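Local coordinates for protein Afp (Microbacterium arborescens, PDB 2YJK) that takes up iron as a Dps protein of the ferritin fold, probably binding ferric iron in sites within its twelve-subunit shell, at residues A19-F24 / V77-P82; Q23-V28 / D139-I144; W44-R47 / A53-E56; T96-G101 / Q106-A111; K110-D115 / W153-H158. All blocks are in the same frame, centred on the assembly; numbering follows the deposited sequence.

Contact 1: residues A19-F24 / V77-P82; sequences AAAAQF and VALGLP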
# COMPACT_ATOMS: atom_id res chain seq x y z
N ALA C 19 25.69 -12.07 31.31
CA ALA C 19 26.78 -11.17 31.67
C ALA C 19 27.75 -10.97 30.50
O ALA C 19 28.29 -9.89 30.32
CB ALA C 19 27.53 -11.72 32.89
N ALA C 20 27.94 -12.04 29.71
CA ALA C 20 28.66 -11.96 28.42
C ALA C 20 27.93 -11.14 27.32
O ALA C 20 28.54 -10.35 26.57
CB ALA C 20 28.98 -13.39 27.93
N ALA C 21 26.62 -11.27 27.24
CA ALA C 21 25.93 -10.44 26.30
C ALA C 21 26.19 -9.01 26.65
O ALA C 21 26.51 -8.24 25.76
CB ALA C 21 24.41 -10.72 26.28
N ALA C 22 26.03 -8.64 27.92
CA ALA C 22 26.15 -7.24 28.28
C ALA C 22 27.56 -6.77 27.97
O ALA C 22 27.79 -5.66 27.48
CB ALA C 22 25.86 -7.00 29.75
N GLN C 23 28.51 -7.63 28.29
CA GLN C 23 29.88 -7.28 28.10
C GLN C 23 30.21 -7.04 26.63
O GLN C 23 30.92 -6.09 26.34
CB GLN C 23 30.76 -8.37 28.69
CG GLN C 23 32.22 -8.23 28.33
CD GLN C 23 33.05 -9.34 28.89
OE1 GLN C 23 34.28 -9.32 28.77
NE2 GLN C 23 32.38 -10.34 29.52
N PHE C 24 29.75 -7.88 25.72
CA PHE C 24 30.17 -7.74 24.31
C PHE C 24 29.24 -6.89 23.45
O PHE C 24 29.67 -6.24 22.48
CB PHE C 24 30.32 -9.11 23.70
CG PHE C 24 31.46 -9.87 24.27
CD1 PHE C 24 32.79 -9.46 24.00
CD2 PHE C 24 31.24 -11.03 25.03
CE1 PHE C 24 33.89 -10.19 24.47
CE2 PHE C 24 32.36 -11.78 25.54
CZ PHE C 24 33.66 -11.35 25.28
N VAL C 77 18.60 -6.51 27.13
CA VAL C 77 17.50 -6.36 28.06
C VAL C 77 16.69 -7.66 28.16
O VAL C 77 16.32 -8.06 29.27
CB VAL C 77 16.62 -5.14 27.73
CG1 VAL C 77 15.36 -5.10 28.74
CG2 VAL C 77 17.53 -3.81 27.91
N ALA C 78 16.50 -8.35 27.03
CA ALA C 78 15.75 -9.61 26.97
C ALA C 78 16.39 -10.68 27.82
O ALA C 78 15.70 -11.60 28.25
CB ALA C 78 15.62 -10.14 25.47
N LEU C 79 17.71 -10.60 27.99
CA LEU C 79 18.48 -11.55 28.83
C LEU C 79 18.42 -11.14 30.28
O LEU C 79 19.00 -11.79 31.16
CB LEU C 79 19.94 -11.63 28.38
CG LEU C 79 20.10 -12.32 27.00
CD1 LEU C 79 21.53 -12.30 26.54
CD2 LEU C 79 19.58 -13.77 27.04
N GLY C 80 17.70 -10.05 30.53
CA GLY C 80 17.42 -9.66 31.90
C GLY C 80 18.39 -8.63 32.48
O GLY C 80 18.30 -8.37 33.62
N LEU C 81 19.27 -8.00 31.70
CA LEU C 81 20.17 -6.92 32.22
C LEU C 81 19.90 -5.46 31.74
O LEU C 81 19.41 -5.26 30.64
CB LEU C 81 21.64 -7.26 31.95
CG LEU C 81 22.25 -8.49 32.67
CD1 LEU C 81 23.63 -8.68 32.11
CD2 LEU C 81 22.33 -8.47 34.26
N PRO C 82 20.20 -4.43 32.59
CA PRO C 82 19.92 -3.06 32.15
C PRO C 82 20.98 -2.59 31.16
O PRO C 82 21.98 -3.25 30.97
CB PRO C 82 19.95 -2.24 33.46
CG PRO C 82 20.94 -3.02 34.36
CD PRO C 82 20.70 -4.48 33.99
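L79 and L81 reach from the turn that follows helix 51-78 toward the small side chains A21 and A22 on another helix, each leucine laying its CD1 branch on one methyl group. L79 aims CD1 at A21 CB and stops 3.3 Å short of it, closer than two carbons usually sit, so the packing is tight here. Two residues further on, L81 puts its CD1 3.7 Å from A22 CB and 4.0 Å from A19 CA, touching the backbone of A19 because the methyl of that residue points away. In both leucines CG is anti to the carbonyl carbon (chi1 -69° in L79 and -66° in L81), which directs the branch across toward the alanines.

Both leucines can face the alanine helix because the chain turns between them. G80 closes helix 51-78 in a Schellman motif with positive phi; at these backbone angles any side chain would collide with the carbonyl O before it, and glycine has none. Alanine suits the facing helix, 15-45, because short methyls let the turn come close. S137, at the start of helix 135-156, packs on both A21 and L79, so three helices meet here. P82, next along, packs on N45 of a neighbouring subunit.

No hydrogen bond joins the two segments; their contact rests on dispersion and the hydrophobic effect, and therefore on close complementarity of shape, tightest at A21 and L79.

Contact 2: residues Q23-V28 / D139-I144; sequences QFLTPV and DVAIEI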
# COMPACT_ATOMS: atom_id res chain seq x y z
N GLN C 23 28.51 -7.63 28.29
CA GLN C 23 29.88 -7.28 28.10
C GLN C 23 30.21 -7.04 26.63
O GLN C 23 30.92 -6.09 26.34
CB GLN C 23 30.76 -8.37 28.69
CG GLN C 23 32.22 -8.23 28.33
CD GLN C 23 33.05 -9.34 28.89
OE1 GLN C 23 34.28 -9.32 28.77
NE2 GLN C 23 32.38 -10.34 29.52
N PHE C 24 29.75 -7.88 25.72
CA PHE C 24 30.17 -7.74 24.31
C PHE C 24 29.24 -6.89 23.45
O PHE C 24 29.67 -6.24 22.48
CB PHE C 24 30.32 -9.11 23.70
CG PHE C 24 31.46 -9.87 24.27
CD1 PHE C 24 32.79 -9.46 24.00
CD2 PHE C 24 31.24 -11.03 25.03
CE1 PHE C 24 33.89 -10.19 24.47
CE2 PHE C 24 32.36 -11.78 25.54
CZ PHE C 24 33.66 -11.35 25.28
N LEU C 25 27.97 -6.86 23.84
CA LEU C 25 27.00 -6.09 23.06
C LEU C 25 26.89 -4.62 23.49
O LEU C 25 26.54 -3.76 22.68
CB LEU C 25 25.66 -6.76 23.11
CG LEU C 25 25.64 -8.06 22.28
CD1 LEU C 25 24.21 -8.65 22.33
CD2 LEU C 25 26.06 -7.90 20.85
N THR C 26 27.20 -4.34 24.74
CA THR C 26 27.17 -2.95 25.21
C THR C 26 28.00 -1.94 24.40
O THR C 26 27.49 -0.82 24.14
CB THR C 26 27.47 -2.83 26.74
OG1 THR C 26 26.53 -3.65 27.42
CG2 THR C 26 27.35 -1.43 27.22
N PRO C 27 29.26 -2.29 24.00
CA PRO C 27 30.06 -1.33 23.20
C PRO C 27 29.42 -1.17 21.82
O PRO C 27 29.48 -0.10 21.20
CB PRO C 27 31.43 -2.05 23.05
CG PRO C 27 31.50 -2.99 24.32
CD PRO C 27 30.06 -3.47 24.41
N VAL C 28 28.76 -2.21 21.35
CA VAL C 28 27.98 -2.08 20.11
C VAL C 28 26.82 -1.08 20.21
O VAL C 28 26.65 -0.22 19.33
CB VAL C 28 27.53 -3.47 19.63
CG1 VAL C 28 26.69 -3.38 18.35
CG2 VAL C 28 28.76 -4.37 19.38
N ASP C 139 24.67 -14.36 16.98
CA ASP C 139 23.90 -14.12 15.76
C ASP C 139 23.47 -12.65 15.61
O ASP C 139 23.43 -12.10 14.49
CB ASP C 139 22.70 -15.07 15.73
CG ASP C 139 21.90 -14.99 14.42
OD1 ASP C 139 22.41 -15.51 13.38
OD2 ASP C 139 20.77 -14.43 14.43
N VAL C 140 23.15 -12.01 16.72
CA VAL C 140 22.80 -10.60 16.67
C VAL C 140 24.03 -9.84 16.17
O VAL C 140 23.90 -8.92 15.32
CB VAL C 140 22.32 -10.01 18.07
CG1 VAL C 140 22.19 -8.53 17.98
CG2 VAL C 140 20.93 -10.57 18.42
N ALA C 141 25.21 -10.20 16.70
CA ALA C 141 26.46 -9.48 16.34
C ALA C 141 26.78 -9.74 14.90
O ALA C 141 27.13 -8.83 14.15
CB ALA C 141 27.64 -9.92 17.22
N ILE C 142 26.60 -10.99 14.48
CA ILE C 142 26.79 -11.33 13.07
C ILE C 142 25.87 -10.55 12.13
O ILE C 142 26.32 -10.00 11.10
CB ILE C 142 26.66 -12.86 12.81
CG1 ILE C 142 27.93 -13.57 13.30
CG2 ILE C 142 26.54 -13.08 11.32
CD1 ILE C 142 27.76 -15.12 13.52
N GLU C 143 24.58 -10.52 12.46
CA GLU C 143 23.62 -9.82 11.62
C GLU C 143 24.00 -8.29 11.53
O GLU C 143 24.01 -7.71 10.44
CB GLU C 143 22.22 -10.00 12.19
CG GLU C 143 21.12 -9.09 11.58
CD GLU C 143 19.83 -9.17 12.42
OE1 GLU C 143 19.23 -10.25 12.43
OE2 GLU C 143 19.46 -8.18 13.11
N ILE C 144 24.32 -7.65 12.64
CA ILE C 144 24.70 -6.25 12.57
C ILE C 144 26.05 -6.05 11.75
O ILE C 144 26.17 -5.12 10.92
CB ILE C 144 24.91 -5.62 13.98
CG1 ILE C 144 23.58 -5.54 14.79
CG2 ILE C 144 25.54 -4.20 13.82
CD1 ILE C 144 23.78 -5.41 16.32
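Around L25 and A141, helices 15-45 and 135-156 run in the same sense, the relation expected of the first and last long helices of a ferritin four-helix bundle. Their CA atoms come within 7.5 Å at this pair. The first helix is kinked at P27, whose ring nitrogen has no hydrogen to give to the turn before it, whereas 139-144 continues regularly, with E143 N bonded to D139 O and I144 N to V140 O.

Between these backbones the side chains that meet are wholly apolar. L25 extends toward the other helix and brings CD2 to within 4.4 Å of CB of A141, a small residue that lets the leucine come in. L25 also packs on R75 and I76 of helix 51-78, and A141 on I127 of helix 105-130, so all four long helices contribute. On its outer side, the last helix turns to the assembly: D139 and E143 form salt bridges with R146 of a neighbouring subunit.

One turn on from L25, V28 and I144 point at each other tip to tip. V28 sets CG1 anti to its own nitrogen (chi1 179°), directing that branch toward I144, and it meets I144 CD1 at 4.1 Å.

Contact 3: residues W44-R47 / A53-E56; sequences WNVR and AIHE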
# COMPACT_ATOMS: atom_id res chain seq x y z
N TRP C 44 23.69 16.65 7.92
CA TRP C 44 23.31 18.10 7.87
C TRP C 44 24.39 19.00 7.18
O TRP C 44 24.06 19.93 6.43
CB TRP C 44 22.98 18.65 9.29
CG TRP C 44 21.76 17.90 9.87
CD1 TRP C 44 20.64 17.41 9.15
CD2 TRP C 44 21.52 17.58 11.25
NE1 TRP C 44 19.77 16.81 10.03
CE2 TRP C 44 20.28 16.88 11.31
CE3 TRP C 44 22.23 17.83 12.44
CZ2 TRP C 44 19.72 16.42 12.56
CZ3 TRP C 44 21.67 17.38 13.69
CH2 TRP C 44 20.45 16.65 13.73
N ASN C 45 25.66 18.67 7.44
CA ASN C 45 26.82 19.56 7.17
C ASN C 45 27.57 19.27 5.88
O ASN C 45 28.47 20.06 5.45
CB ASN C 45 27.72 19.55 8.41
CG ASN C 45 27.10 20.36 9.56
OD1 ASN C 45 26.95 21.56 9.46
ND2 ASN C 45 26.60 19.67 10.57
N VAL C 46 27.21 18.16 5.23
CA VAL C 46 27.87 17.76 3.98
C VAL C 46 27.70 18.76 2.82
O VAL C 46 26.64 19.38 2.68
CB VAL C 46 27.52 16.29 3.58
CG1 VAL C 46 26.01 16.09 3.24
CG2 VAL C 46 28.41 15.84 2.40
N ARG C 47 28.74 18.93 2.00
CA ARG C 47 28.75 19.90 0.90
C ARG C 47 29.41 19.28 -0.31
O ARG C 47 30.17 18.33 -0.18
CB ARG C 47 29.62 21.13 1.23
CG ARG C 47 29.40 21.69 2.58
CD ARG C 47 28.80 23.03 2.42
NE ARG C 47 27.38 22.97 2.71
CZ ARG C 47 26.56 24.03 2.77
NH1 ARG C 47 27.02 25.27 2.55
NH2 ARG C 47 25.26 23.83 3.08
N ALA C 53 23.29 12.66 -3.25
CA ALA C 53 23.50 11.21 -3.11
C ALA C 53 24.16 10.86 -1.76
O ALA C 53 23.77 9.90 -1.11
CB ALA C 53 24.34 10.70 -4.29
N ILE C 54 25.10 11.67 -1.30
CA ILE C 54 25.75 11.41 -0.01
C ILE C 54 24.88 11.82 1.18
O ILE C 54 24.92 11.17 2.23
CB ILE C 54 27.13 12.09 0.05
CG1 ILE C 54 28.05 11.54 -1.11
CG2 ILE C 54 27.78 11.94 1.44
CD1 ILE C 54 28.32 10.04 -1.09
N HIS C 55 24.17 12.96 1.05
CA HIS C 55 23.13 13.38 2.00
C HIS C 55 22.14 12.22 2.24
O HIS C 55 21.81 11.90 3.35
CB HIS C 55 22.41 14.63 1.44
CG HIS C 55 21.32 15.17 2.31
ND1 HIS C 55 21.56 15.92 3.46
CD2 HIS C 55 19.97 15.17 2.13
CE1 HIS C 55 20.39 16.28 3.98
NE2 HIS C 55 19.42 15.85 3.19
N GLU C 56 21.69 11.59 1.17
CA GLU C 56 20.73 10.49 1.26
C GLU C 56 21.31 9.19 1.73
O GLU C 56 20.69 8.52 2.56
CB GLU C 56 20.00 10.28 -0.07
CG GLU C 56 19.11 11.46 -0.40
CD GLU C 56 17.88 11.07 -1.23
OE1 GLU C 56 17.97 10.08 -2.02
OE2 GLU C 56 16.83 11.77 -1.08
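The carbonyl O of H55, a residue against which V46 packs, accepts a hydrogen bond from ND1 of H43, an iron ligand of this protein. With ND1 occupied in this way the rotation of the H43 ring is restricted, which is consistent with its other ring nitrogen being the one offered to metal. H43 and H55 also stack ring on ring, and H55 stacks with F51.

V46 closes this corner from the side of helix 15-45, as the first residue beyond its end. Its extended backbone turns the CB bond toward helix 51-78, and its two methyls divide the work. CG1, placed between the backbone N and the carbonyl carbon (chi1 65°), lies 4.1 Å from H55 CA and 4.3 Å from H55 CB, at the edge of the imidazole and near its plane. CG2 meets I54 CG2 at 4.1 Å, the two side chains crossing at about a right angle, while the far end of I54 leads away to I109 and H158.

The contact lies at the bend between the first two helices of the ferritin bundle, where the short strand 46-47 runs parallel to strand 103-104. A beta-branched valine suits the extended backbone, and its less favoured chi1 is what places one methyl on H55 and the other on I54. As in other Dps proteins, the iron site beside this bend lies at a subunit interface: H55 packs on E74 of a neighbouring subunit, and W44 NE1 is hydrogen-bonded to OD1 of D70 there. The H55 side chain comes within about 4 Å of the bound iron oxide.

Contact 4: residues T96-G101 / Q106-A111; sequences TAVPAG and QDEIKA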
# COMPACT_ATOMS: atom_id res chain seq x y z
N THR C 96 34.35 10.76 17.86
CA THR C 96 34.07 10.91 16.43
C THR C 96 35.12 11.74 15.69
O THR C 96 35.68 12.68 16.24
CB THR C 96 32.62 11.54 16.16
OG1 THR C 96 32.36 11.56 14.76
CG2 THR C 96 32.52 12.98 16.70
N ALA C 97 35.37 11.41 14.43
CA ALA C 97 36.18 12.28 13.57
C ALA C 97 35.26 13.22 12.74
O ALA C 97 35.75 14.02 11.94
CB ALA C 97 37.03 11.44 12.63
N VAL C 98 33.93 13.12 12.87
CA VAL C 98 33.06 13.94 12.02
C VAL C 98 33.35 15.41 12.39
O VAL C 98 33.35 15.73 13.57
CB VAL C 98 31.57 13.63 12.24
CG1 VAL C 98 30.70 14.71 11.58
CG2 VAL C 98 31.21 12.15 11.84
N PRO C 99 33.63 16.28 11.40
CA PRO C 99 33.91 17.67 11.75
C PRO C 99 32.74 18.43 12.36
O PRO C 99 31.57 18.09 12.15
CB PRO C 99 34.28 18.33 10.39
CG PRO C 99 34.74 17.20 9.53
CD PRO C 99 33.84 16.03 9.96
N ALA C 100 33.10 19.54 13.02
CA ALA C 100 32.16 20.39 13.75
C ALA C 100 31.22 21.12 12.82
O ALA C 100 30.15 21.50 13.24
CB ALA C 100 32.91 21.40 14.63
N GLY C 101 31.62 21.39 11.59
CA GLY C 101 30.76 22.23 10.73
C GLY C 101 30.76 21.71 9.31
O GLY C 101 30.93 20.52 9.10
N GLN C 106 33.82 14.12 0.56
CA GLN C 106 34.93 13.17 0.75
C GLN C 106 35.33 13.08 2.18
O GLN C 106 35.67 11.99 2.65
CB GLN C 106 36.20 13.50 -0.04
CG GLN C 106 36.01 13.51 -1.54
CD GLN C 106 35.57 14.91 -2.08
OE1 GLN C 106 35.09 15.80 -1.33
NE2 GLN C 106 35.75 15.11 -3.40
N ASP C 107 35.35 14.22 2.87
CA ASP C 107 35.85 14.26 4.24
C ASP C 107 34.84 13.65 5.20
O ASP C 107 35.21 12.94 6.15
CB ASP C 107 36.17 15.68 4.64
CG ASP C 107 37.38 16.25 3.84
OD1 ASP C 107 38.44 15.55 3.71
OD2 ASP C 107 37.25 17.42 3.37
N GLU C 108 33.56 13.95 4.94
CA GLU C 108 32.49 13.33 5.70
C GLU C 108 32.58 11.78 5.54
O GLU C 108 32.43 11.06 6.47
CB GLU C 108 31.09 13.83 5.23
CG GLU C 108 30.76 15.29 5.49
CD GLU C 108 30.69 15.70 6.97
OE1 GLU C 108 30.92 14.85 7.88
OE2 GLU C 108 30.39 16.89 7.24
N ILE C 109 32.81 11.27 4.34
CA ILE C 109 32.78 9.82 4.15
C ILE C 109 33.96 9.27 4.95
O ILE C 109 33.79 8.29 5.67
CB ILE C 109 32.96 9.44 2.70
CG1 ILE C 109 31.70 9.76 1.92
CG2 ILE C 109 33.38 7.97 2.57
CD1 ILE C 109 31.84 9.33 0.50
N LYS C 110 35.14 9.87 4.83
CA LYS C 110 36.29 9.41 5.65
C LYS C 110 36.00 9.42 7.13
O LYS C 110 36.35 8.45 7.83
CB LYS C 110 37.61 10.21 5.41
CG LYS C 110 38.15 10.10 4.00
CD LYS C 110 39.31 11.09 3.78
CE LYS C 110 40.08 10.75 2.49
NZ LYS C 110 40.71 11.97 1.82
N ALA C 111 35.41 10.50 7.63
CA ALA C 111 35.12 10.58 9.09
C ALA C 111 34.19 9.41 9.50
O ALA C 111 34.38 8.81 10.56
CB ALA C 111 34.47 11.92 9.45
O HOH W 1 30.22 17.77 9.63
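E108 leaves helix 105-130 beside V98 and P99, and its chain carries a carboxylate into the loop 96-101. From CB, CG is set anti to the carbonyl carbon, and CG rests against V46 CB of the neighbouring corner. The chain then bends (chi2 -63°), which brings CD and its two oxygens nearer the loop than the CB bond alone would suggest. OE1 lies among carbons, 3.7 Å from V98 CG1 and 3.8 Å from P99 CD, with the valine side chain crossing the glutamate at about a right angle. OE2 meets a water at 2.6 Å. That water, also 2.9 Å from P99 O, can donate to either oxygen, but other acceptors compete for its hydrogens, so neither bond need be permanent.

One turn later the A111 methyl sits under the loop backbone, CB 3.5 Å from A97 O and 3.6 Å from V98 CA, and also touches A97 CB, V98 CG2 and P99 CD. Alanine's small size lets the loop come this close. An ST turn, V98 N donating to T96 OG1 at 2.9 Å, shapes the loop, and Q41 NE2 of helix 15-45 bonds P99 O.

Between the segments the contact is thus carbon packing plus a shared water; further along the same helix, D115 hydrogen-bonds T96 and A97. A buried carboxylate beside a valine methyl and a proline ring carbon would probably depend on such water for solvation, and its affinity for a proton may be raised.

Contact 5: residues K110-D115 / W153-H158; sequences KAIVSD and WFLLAH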
# COMPACT_ATOMS: atom_id res chain seq x y z
N LYS C 110 35.14 9.87 4.83
CA LYS C 110 36.29 9.41 5.65
C LYS C 110 36.00 9.42 7.13
O LYS C 110 36.35 8.45 7.83
CB LYS C 110 37.61 10.21 5.41
CG LYS C 110 38.15 10.10 4.00
CD LYS C 110 39.31 11.09 3.78
CE LYS C 110 40.08 10.75 2.49
NZ LYS C 110 40.71 11.97 1.82
N ALA C 111 35.41 10.50 7.63
CA ALA C 111 35.12 10.58 9.09
C ALA C 111 34.19 9.41 9.50
O ALA C 111 34.38 8.81 10.56
CB ALA C 111 34.47 11.92 9.45
N ILE C 112 33.16 9.14 8.68
CA ILE C 112 32.14 8.10 9.01
C ILE C 112 32.71 6.65 8.86
O ILE C 112 32.42 5.79 9.67
CB ILE C 112 30.83 8.25 8.15
CG1 ILE C 112 30.07 9.54 8.53
CG2 ILE C 112 29.91 7.03 8.23
CD1 ILE C 112 29.52 9.51 9.92
N VAL C 113 33.54 6.42 7.84
CA VAL C 113 34.26 5.15 7.76
C VAL C 113 35.16 4.94 8.97
O VAL C 113 35.24 3.83 9.49
CB VAL C 113 35.03 4.97 6.40
CG1 VAL C 113 35.88 3.69 6.36
CG2 VAL C 113 34.03 4.98 5.29
N SER C 114 35.85 5.97 9.42
CA SER C 114 36.63 5.84 10.65
C SER C 114 35.75 5.39 11.84
O SER C 114 36.14 4.41 12.54
CB SER C 114 37.36 7.15 10.93
OG SER C 114 37.97 7.11 12.19
N ASP C 115 34.60 6.06 12.08
CA ASP C 115 33.67 5.66 13.17
C ASP C 115 33.12 4.21 12.86
O ASP C 115 33.10 3.33 13.74
CB ASP C 115 32.48 6.68 13.35
CG ASP C 115 32.94 8.22 13.71
OD1 ASP C 115 34.18 8.65 13.65
OD2 ASP C 115 31.97 9.05 14.02
N TRP C 153 31.14 -0.46 2.55
CA TRP C 153 31.48 -0.57 1.16
C TRP C 153 30.84 0.60 0.36
O TRP C 153 31.53 1.26 -0.42
CB TRP C 153 31.05 -1.94 0.63
CG TRP C 153 30.83 -2.02 -0.88
CD1 TRP C 153 31.64 -1.54 -1.86
CD2 TRP C 153 29.69 -2.63 -1.57
NE1 TRP C 153 31.09 -1.78 -3.11
CE2 TRP C 153 29.91 -2.46 -2.96
CE3 TRP C 153 28.51 -3.30 -1.13
CZ2 TRP C 153 28.98 -2.93 -3.95
CZ3 TRP C 153 27.59 -3.79 -2.11
CH2 TRP C 153 27.84 -3.60 -3.50
N PHE C 154 29.54 0.84 0.57
CA PHE C 154 28.85 1.92 -0.12
C PHE C 154 29.52 3.26 0.09
O PHE C 154 29.63 4.02 -0.85
CB PHE C 154 27.41 2.01 0.30
CG PHE C 154 26.53 0.96 -0.31
CD1 PHE C 154 27.05 -0.10 -1.02
CD2 PHE C 154 25.16 1.00 -0.10
CE1 PHE C 154 26.21 -1.08 -1.58
CE2 PHE C 154 24.34 0.02 -0.66
CZ PHE C 154 24.88 -1.01 -1.40
N LEU C 155 30.04 3.50 1.30
CA LEU C 155 30.75 4.72 1.60
C LEU C 155 32.11 4.71 0.92
O LEU C 155 32.43 5.62 0.16
CB LEU C 155 30.83 4.93 3.13
CG LEU C 155 29.48 5.35 3.75
CD1 LEU C 155 29.37 4.96 5.19
CD2 LEU C 155 29.17 6.85 3.61
N LEU C 156 32.87 3.63 1.11
CA LEU C 156 34.23 3.59 0.62
C LEU C 156 34.33 3.51 -0.91
O LEU C 156 35.30 3.98 -1.47
CB LEU C 156 34.98 2.42 1.25
CG LEU C 156 36.33 2.55 1.92
CD1 LEU C 156 36.71 4.00 2.48
CD2 LEU C 156 36.47 1.41 2.99
N ALA C 157 33.33 2.93 -1.59
CA ALA C 157 33.39 2.76 -3.05
C ALA C 157 33.55 4.13 -3.78
O ALA C 157 34.08 4.17 -4.89
CB ALA C 157 32.12 1.97 -3.59
N HIS C 158 33.13 5.22 -3.12
CA HIS C 158 33.16 6.58 -3.68
C HIS C 158 34.59 7.18 -3.76
O HIS C 158 34.76 8.19 -4.40
CB HIS C 158 32.32 7.57 -2.87
CG HIS C 158 30.85 7.40 -3.04
ND1 HIS C 158 30.09 6.57 -2.24
CD2 HIS C 158 29.99 7.96 -3.94
CE1 HIS C 158 28.82 6.64 -2.62
NE2 HIS C 158 28.74 7.47 -3.66
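Helices 105-130 and 135-156 are the last two long helices of the ferritin bundle, and they pack antiparallel here, V113 and I112 meeting L155 and L156. V113 is the centre of the contact. Its CG2 comes 3.9 Å from L155 CB, the two side chains sliding past each other in opposite directions. Its CG1, anti to the backbone N (chi1 176°), touches L156 CD1 at 4.0 Å, and here the side chains cross at about a right angle. V113 therefore fits between two successive leucines, and a short branched residue does this without pushing the helices apart. With an alanine in its place both branches would go, and L156 is likely to be left with a gap in front of it and freer to turn.

Deeper in the bundle, I112 CG2 meets L155 CD1 at 3.7 Å, while the CD1 end of I112 leads away from L155 and packs on V98 of the loop; L58 of helix 51-78 also touches this side chain. Behind the leucines the helix faces the assembly: the rings of W153 and F154 meet H55 of a neighbouring subunit.

With every touching group a hydrocarbon and no hydrogen bond joining the segments, this part of the helix pairing rests on how the branched side chains fit together.

Contacts 1 and 2 lie at one end of the bundle, 10 Å apart between centres and sharing Q23 and F24. Contacts 3, 4 and 5 gather at the other; the centres of contacts 1 and 3 are 36 Å apart. Contacts 4 and 5 share K110 and A111, and D115 probably hydrogen-bonds the loop twice: OD2 to T96 OG1 at 2.6 Å and OD1 to A97 N at 3.1 Å. I54 CD1 bridges contact 3 to both others, touching I109 CD1 and H158 NE2. H43 and the bound iron oxide adjoin contact 3, at a subunit interface, whereas D70, an iron ligand whose metal is not bound to this chain in the model, has its side chain about 9 Å from that of I144 in contact 2.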